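Local coordinates for capsular polysaccharide export system protein KpsC (Thermosulfurimonas dismutans, PDB 6MGB), which acts as a beta-2,4 Kdo transferase, probably using CMP-Kdo, in making the conserved glycolipid of Gram-negative bacterial capsules, at residues N110-G115 / L290-A295; L189-G194 / R241-S246. All coordinates share one frame; numbering follows the deposited sequence.

Contact 1. Residues N110-G115 / L290-A295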
loop_
_atom_site.group_PDB
_atom_site.type_symbol
_atom_site.label_atom_id
_atom_site.label_comp_id
_atom_site.label_asym_id
_atom_site.label_seq_id
_atom_site.Cartn_x
_atom_site.Cartn_y
_atom_site.Cartn_z
ATOM N N ASN A 110 -13.255 -7.754 1.283
ATOM C CA ASN A 110 -14.145 -8.785 1.806
ATOM C C ASN A 110 -13.914 -9.004 3.297
ATOM O O ASN A 110 -14.871 -9.138 4.067
ATOM C CB ASN A 110 -13.953 -10.091 1.032
ATOM C CG ASN A 110 -14.564 -10.047 -0.359
ATOM O OD1 ASN A 110 -15.367 -9.168 -0.676
ATOM N ND2 ASN A 110 -14.199 -11.018 -1.192
ATOM N N LEU A 111 -12.647 -9.045 3.723
ATOM C CA LEU A 111 -12.356 -9.172 5.148
ATOM C C LEU A 111 -12.986 -8.035 5.940
ATOM O O LEU A 111 -13.567 -8.257 7.009
ATOM C CB LEU A 111 -10.844 -9.200 5.378
ATOM C CG LEU A 111 -10.110 -10.482 4.984
ATOM C CD1 LEU A 111 -8.608 -10.270 5.051
ATOM C CD2 LEU A 111 -10.521 -11.636 5.885
ATOM N N LEU A 112 -12.893 -6.810 5.423
ATOM C CA LEU A 112 -13.420 -5.657 6.143
ATOM C C LEU A 112 -14.942 -5.630 6.122
ATOM O O LEU A 112 -15.564 -5.201 7.100
ATOM C CB LEU A 112 -12.853 -4.372 5.542
ATOM C CG LEU A 112 -11.340 -4.192 5.713
ATOM C CD1 LEU A 112 -10.800 -3.096 4.804
ATOM C CD2 LEU A 112 -10.999 -3.885 7.164
ATOM N N ASN A 113 -15.558 -6.087 5.029
ATOM C CA ASN A 113 -17.011 -6.007 4.915
ATOM C C ASN A 113 -17.703 -7.040 5.798
ATOM O O ASN A 113 -18.679 -6.720 6.486
ATOM C CB ASN A 113 -17.438 -6.189 3.455
ATOM C CG ASN A 113 -17.852 -4.883 2.794
ATOM O OD1 ASN A 113 -18.342 -3.966 3.453
ATOM N ND2 ASN A 113 -17.668 -4.801 1.482
ATOM N N PHE A 114 -17.216 -8.281 5.797
ATOM C CA PHE A 114 -17.975 -9.399 6.339
ATOM C C PHE A 114 -17.318 -10.103 7.520
ATOM O O PHE A 114 -17.929 -11.015 8.090
ATOM C CB PHE A 114 -18.233 -10.428 5.235
ATOM C CG PHE A 114 -18.710 -9.826 3.941
ATOM C CD1 PHE A 114 -19.970 -9.259 3.844
ATOM C CD2 PHE A 114 -17.896 -9.839 2.819
ATOM C CE1 PHE A 114 -20.407 -8.709 2.654
ATOM C CE2 PHE A 114 -18.332 -9.290 1.624
ATOM C CZ PHE A 114 -19.587 -8.724 1.544
ATOM N N GLY A 115 -16.095 -9.733 7.894
ATOM C CA GLY A 115 -15.506 -10.290 9.098
ATOM C C GLY A 115 -15.059 -11.733 8.931
ATOM O O GLY A 115 -14.596 -12.159 7.868
ATOM N N LEU A 290 -8.020 0.219 14.484
ATOM C CA LEU A 290 -7.388 -1.032 14.886
ATOM C C LEU A 290 -7.887 -2.196 14.039
ATOM O O LEU A 290 -7.099 -3.053 13.625
ATOM C CB LEU A 290 -7.645 -1.295 16.369
ATOM C CG LEU A 290 -6.858 -2.456 16.981
ATOM C CD1 LEU A 290 -5.365 -2.164 16.967
ATOM C CD2 LEU A 290 -7.333 -2.737 18.396
ATOM N N GLU A 291 -9.191 -2.237 13.757
ATOM C CA GLU A 291 -9.731 -3.316 12.937
ATOM C C GLU A 291 -9.201 -3.238 11.511
ATOM O O GLU A 291 -8.804 -4.256 10.934
ATOM C CB GLU A 291 -11.259 -3.268 12.943
ATOM C CG GLU A 291 -11.889 -3.695 14.259
ATOM C CD GLU A 291 -13.393 -3.494 14.280
ATOM O OE1 GLU A 291 -13.901 -2.692 13.467
ATOM O OE2 GLU A 291 -14.066 -4.138 15.109
ATOM N N LEU A 292 -9.188 -2.037 10.931
ATOM C CA LEU A 292 -8.648 -1.862 9.588
ATOM C C LEU A 292 -7.183 -2.276 9.535
ATOM O O LEU A 292 -6.755 -2.987 8.619
ATOM C CB LEU A 292 -8.819 -0.405 9.157
ATOM C CG LEU A 292 -8.258 0.012 7.798
ATOM C CD1 LEU A 292 -8.727 -0.916 6.694
ATOM C CD2 LEU A 292 -8.675 1.441 7.503
ATOM N N PHE A 293 -6.400 -1.843 10.524
ATOM C CA PHE A 293 -4.989 -2.211 10.577
ATOM C C PHE A 293 -4.811 -3.718 10.718
ATOM O O PHE A 293 -3.944 -4.312 10.065
ATOM C CB PHE A 293 -4.315 -1.475 11.735
ATOM C CG PHE A 293 -2.917 -1.941 12.021
ATOM C CD1 PHE A 293 -1.847 -1.455 11.291
ATOM C CD2 PHE A 293 -2.674 -2.861 13.029
ATOM C CE1 PHE A 293 -0.563 -1.882 11.556
ATOM C CE2 PHE A 293 -1.390 -3.290 13.299
ATOM C CZ PHE A 293 -0.333 -2.802 12.562
ATOM N N ALA A 294 -5.619 -4.358 11.568
ATOM C CA ALA A 294 -5.485 -5.796 11.782
ATOM C C ALA A 294 -5.670 -6.566 10.479
ATOM O O ALA A 294 -4.863 -7.437 10.136
ATOM C CB ALA A 294 -6.494 -6.264 12.830
ATOM N N ALA A 295 -6.734 -6.261 9.737
ATOM C CA ALA A 295 -6.972 -6.953 8.474
ATOM C C ALA A 295 -5.906 -6.601 7.442
ATOM O O ALA A 295 -5.368 -7.484 6.763
ATOM C CB ALA A 295 -8.363 -6.608 7.945
#
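No ring or amide lies where Leu112 meets Leu292 and Ala295; the flat groups of the two helices sit to the side. The Phe114 ring carries CB of Asn113 over its centre on one face, 3.6 Å above the plane, and has OD1 of Asn110 at its edge, in plane. The Asn113 amide is bonded at both ends, OD1 accepting from the backbone N-H of Lys284 and ND2 giving to the carbonyl of Arg282. On the facing helix the Phe293 ring meets that of Tyr297, planes at about 30°, and touches Met255.

The interface itself is aliphatic. Both methyls of Leu112 close on one methyl of Leu292: CD1 of Leu112 is 3.6 Å from CD1 of Leu292, and CD2 of Leu112 is 3.8 Å from the same carbon. With CG anti to its backbone N (chi1 177°), Leu292 brings that methyl obliquely across the Leu112 fork. In this GT-B family enzyme the two helices belong with neighbouring antiparallel strands of the mixed sheet: helix 107-114 follows strand 90-94, whereas helix 289-299 leads into strand 302-305. Their axes come within 10.1 Å and run nearer antiparallel than parallel, at 142°. At Ala295, the last residue of its segment, the methyl lets the leucine come close, CD2 of Leu112 reaching 3.9 Å from CB of Ala295. CB of Leu111 also lies 4.4 Å from CB of Ala295, a looser contact made at the root of the leucine. No hydrogen bond links the two segments directly, but the Leu112 carbonyl accepts from NE of Arg287, just ahead of helix 289-299, while Trp271 touches Leu112 and Phe251 of helix 248-255 touches Leu292.

Contact 2. Residues L189-G194 / R241-S246; sequences LEENPG and RIYTVS
Asn192 reaches Arg241 and Tyr243 with the two ends of one amide. Its OD1 accepts from NH1 of Arg241 at 3.0 Å, the donor tilted 22° from the carbonyl plane. Extended to CD and then bent (chi3 -75°), the arginine chain brings NH1 to this oxygen. ND2 of Asn192 gives to OH of Tyr243 at 2.8 Å, a fairly straight bond (153°) lying in the amide plane, while the amide stands almost perpendicular to the phenol ring. ND2 also donates to the carbonyl of Ala188, one turn back, and this fixes the rotation of the amide. In the Rossmann-like, parallel-sheet half of the GT-B fold, Asn192 directly follows helix 180-191 on the beta-alpha-beta crossover from strand 158-162 to 196-200; strand 241-244 borders 158-162 on its other side. Without the amide, as with an alanine here, the Tyr243 hydroxyl and the Ala188 carbonyl would probably lose this donor, and NH1 of Arg241 would keep only Glu191 across the contact. Arg241 still has a stronger partner in Glu259, whose OE1 pairs with its NE. Glu191 adds only a weak salt bridge, OE2 to NH1 of Arg241 at 3.4 Å, yet its CG also rests 3.6 Å from OH of Tyr243.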
loop_
_atom_site.group_PDB
_atom_site.type_symbol
_atom_site.label_atom_id
_atom_site.label_comp_id
_atom_site.label_asym_id
_atom_site.label_seq_id
_atom_site.Cartn_x
_atom_site.Cartn_y
_atom_site.Cartn_z
ATOM N N LEU A 189 -5.982 24.714 -0.528
ATOM C CA LEU A 189 -5.849 26.166 -0.434
ATOM C C LEU A 189 -7.130 26.799 0.088
ATOM O O LEU A 189 -7.102 27.616 1.017
ATOM C CB LEU A 189 -5.496 26.753 -1.802
ATOM C CG LEU A 189 -4.015 26.945 -2.121
ATOM C CD1 LEU A 189 -3.291 25.616 -2.125
ATOM C CD2 LEU A 189 -3.855 27.652 -3.462
ATOM N N GLU A 190 -8.269 26.433 -0.502
ATOM C CA GLU A 190 -9.526 27.084 -0.151
ATOM C C GLU A 190 -9.928 26.776 1.285
ATOM O O GLU A 190 -10.489 27.633 1.976
ATOM C CB GLU A 190 -10.625 26.649 -1.119
ATOM C CG GLU A 190 -11.942 27.367 -0.917
ATOM C CD GLU A 190 -12.960 27.020 -1.982
ATOM O OE1 GLU A 190 -13.769 26.098 -1.748
ATOM O OE2 GLU A 190 -12.943 27.658 -3.056
ATOM N N GLU A 191 -9.650 25.559 1.752
ATOM C CA GLU A 191 -10.063 25.153 3.089
ATOM C C GLU A 191 -9.136 25.661 4.184
ATOM O O GLU A 191 -9.572 25.791 5.332
ATOM C CB GLU A 191 -10.150 23.626 3.160
ATOM C CG GLU A 191 -10.293 23.067 4.567
ATOM C CD GLU A 191 -11.496 23.630 5.303
ATOM O OE1 GLU A 191 -12.435 24.109 4.633
ATOM O OE2 GLU A 191 -11.504 23.587 6.552
ATOM N N ASN A 192 -7.879 25.959 3.863
ATOM C CA ASN A 192 -6.871 26.318 4.863
ATOM C C ASN A 192 -6.221 27.645 4.488
ATOM O O ASN A 192 -5.011 27.720 4.258
ATOM C CB ASN A 192 -5.832 25.206 4.988
ATOM C CG ASN A 192 -6.461 23.843 5.213
ATOM O OD1 ASN A 192 -6.755 23.458 6.346
ATOM N ND2 ASN A 192 -6.673 23.104 4.130
ATOM N N PRO A 193 -7.006 28.724 4.430
ATOM C CA PRO A 193 -6.448 30.009 3.973
ATOM C C PRO A 193 -5.275 30.503 4.802
ATOM O O PRO A 193 -4.363 31.132 4.252
ATOM C CB PRO A 193 -7.648 30.965 4.068
ATOM C CG PRO A 193 -8.616 30.293 4.998
ATOM C CD PRO A 193 -8.436 28.829 4.765
ATOM N N GLY A 194 -5.264 30.242 6.106
ATOM C CA GLY A 194 -4.214 30.741 6.967
ATOM C C GLY A 194 -3.047 29.807 7.187
ATOM O O GLY A 194 -2.141 30.138 7.957
ATOM N N ARG A 241 -3.502 17.462 9.648
ATOM C CA ARG A 241 -4.402 17.251 8.522
ATOM C C ARG A 241 -3.590 16.888 7.289
ATOM O O ARG A 241 -2.669 17.620 6.911
ATOM C CB ARG A 241 -5.240 18.509 8.270
ATOM C CG ARG A 241 -6.137 18.443 7.054
ATOM C CD ARG A 241 -7.037 19.665 6.987
ATOM N NE ARG A 241 -8.121 19.606 7.963
ATOM C CZ ARG A 241 -8.977 20.596 8.196
ATOM N NH1 ARG A 241 -8.878 21.738 7.527
ATOM N NH2 ARG A 241 -9.934 20.447 9.101
ATOM N N ILE A 242 -3.939 15.767 6.658
ATOM C CA ILE A 242 -3.213 15.239 5.510
ATOM C C ILE A 242 -4.163 15.159 4.323
ATOM O O ILE A 242 -5.334 14.797 4.476
ATOM C CB ILE A 242 -2.612 13.848 5.809
ATOM C CG1 ILE A 242 -1.873 13.848 7.150
ATOM C CG2 ILE A 242 -1.678 13.415 4.690
ATOM C CD1 ILE A 242 -0.755 14.866 7.256
ATOM N N TYR A 243 -3.649 15.492 3.140
ATOM C CA TYR A 243 -4.393 15.397 1.889
ATOM C C TYR A 243 -3.740 14.353 0.993
ATOM O O TYR A 243 -2.523 14.388 0.783
ATOM C CB TYR A 243 -4.434 16.744 1.165
ATOM C CG TYR A 243 -5.329 17.781 1.806
ATOM C CD1 TYR A 243 -4.913 18.492 2.923
ATOM C CD2 TYR A 243 -6.582 18.064 1.278
ATOM C CE1 TYR A 243 -5.726 19.445 3.506
ATOM C CE2 TYR A 243 -7.401 19.015 1.854
ATOM C CZ TYR A 243 -6.969 19.703 2.966
ATOM O OH TYR A 243 -7.784 20.649 3.539
ATOM N N THR A 244 -4.548 13.435 0.461
ATOM C CA THR A 244 -4.037 12.373 -0.395
ATOM C C THR A 244 -5.106 11.962 -1.397
ATOM O O THR A 244 -6.307 12.093 -1.138
ATOM C CB THR A 244 -3.593 11.149 0.423
ATOM O OG1 THR A 244 -2.882 10.234 -0.420
ATOM C CG2 THR A 244 -4.795 10.435 1.043
ATOM N N VAL A 245 -4.655 11.462 -2.546
ATOM C CA VAL A 245 -5.548 10.873 -3.539
ATOM C C VAL A 245 -5.732 9.402 -3.193
ATOM O O VAL A 245 -6.837 8.969 -2.847
ATOM C CB VAL A 245 -5.005 11.044 -4.972
ATOM C CG1 VAL A 245 -5.886 10.294 -5.972
ATOM C CG2 VAL A 245 -4.924 12.519 -5.345
ATOM N N SER A 246 -4.640 8.623 -3.273
ATOM C CA SER A 246 -4.735 7.187 -3.023
ATOM C C SER A 246 -3.455 6.580 -2.451
ATOM O O SER A 246 -3.297 5.353 -2.507
ATOM C CB SER A 246 -5.086 6.450 -4.323
ATOM O OG SER A 246 -4.049 6.598 -5.279
#

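The two contacts sit in different halves of a GT-B fold, their centres 27 Å apart and their nearest atoms about 12 Å from each other, without touching. In chain order, 110-115 comes first, then both segments of contact 2, and last 290-295, so contact 1 brackets the whole excursion through the parallel sheet. Contact 1 joins helices beside the mixed sheet, to which the chain returns at strand 302-305; contact 2 ties a helix end to a strand of the parallel sheet. The bound cytidine-5'-monophosphate lies about 13 Å from the Leu292 side chain and about 11 Å from that of Tyr243, so these side chains do not touch the nucleotide.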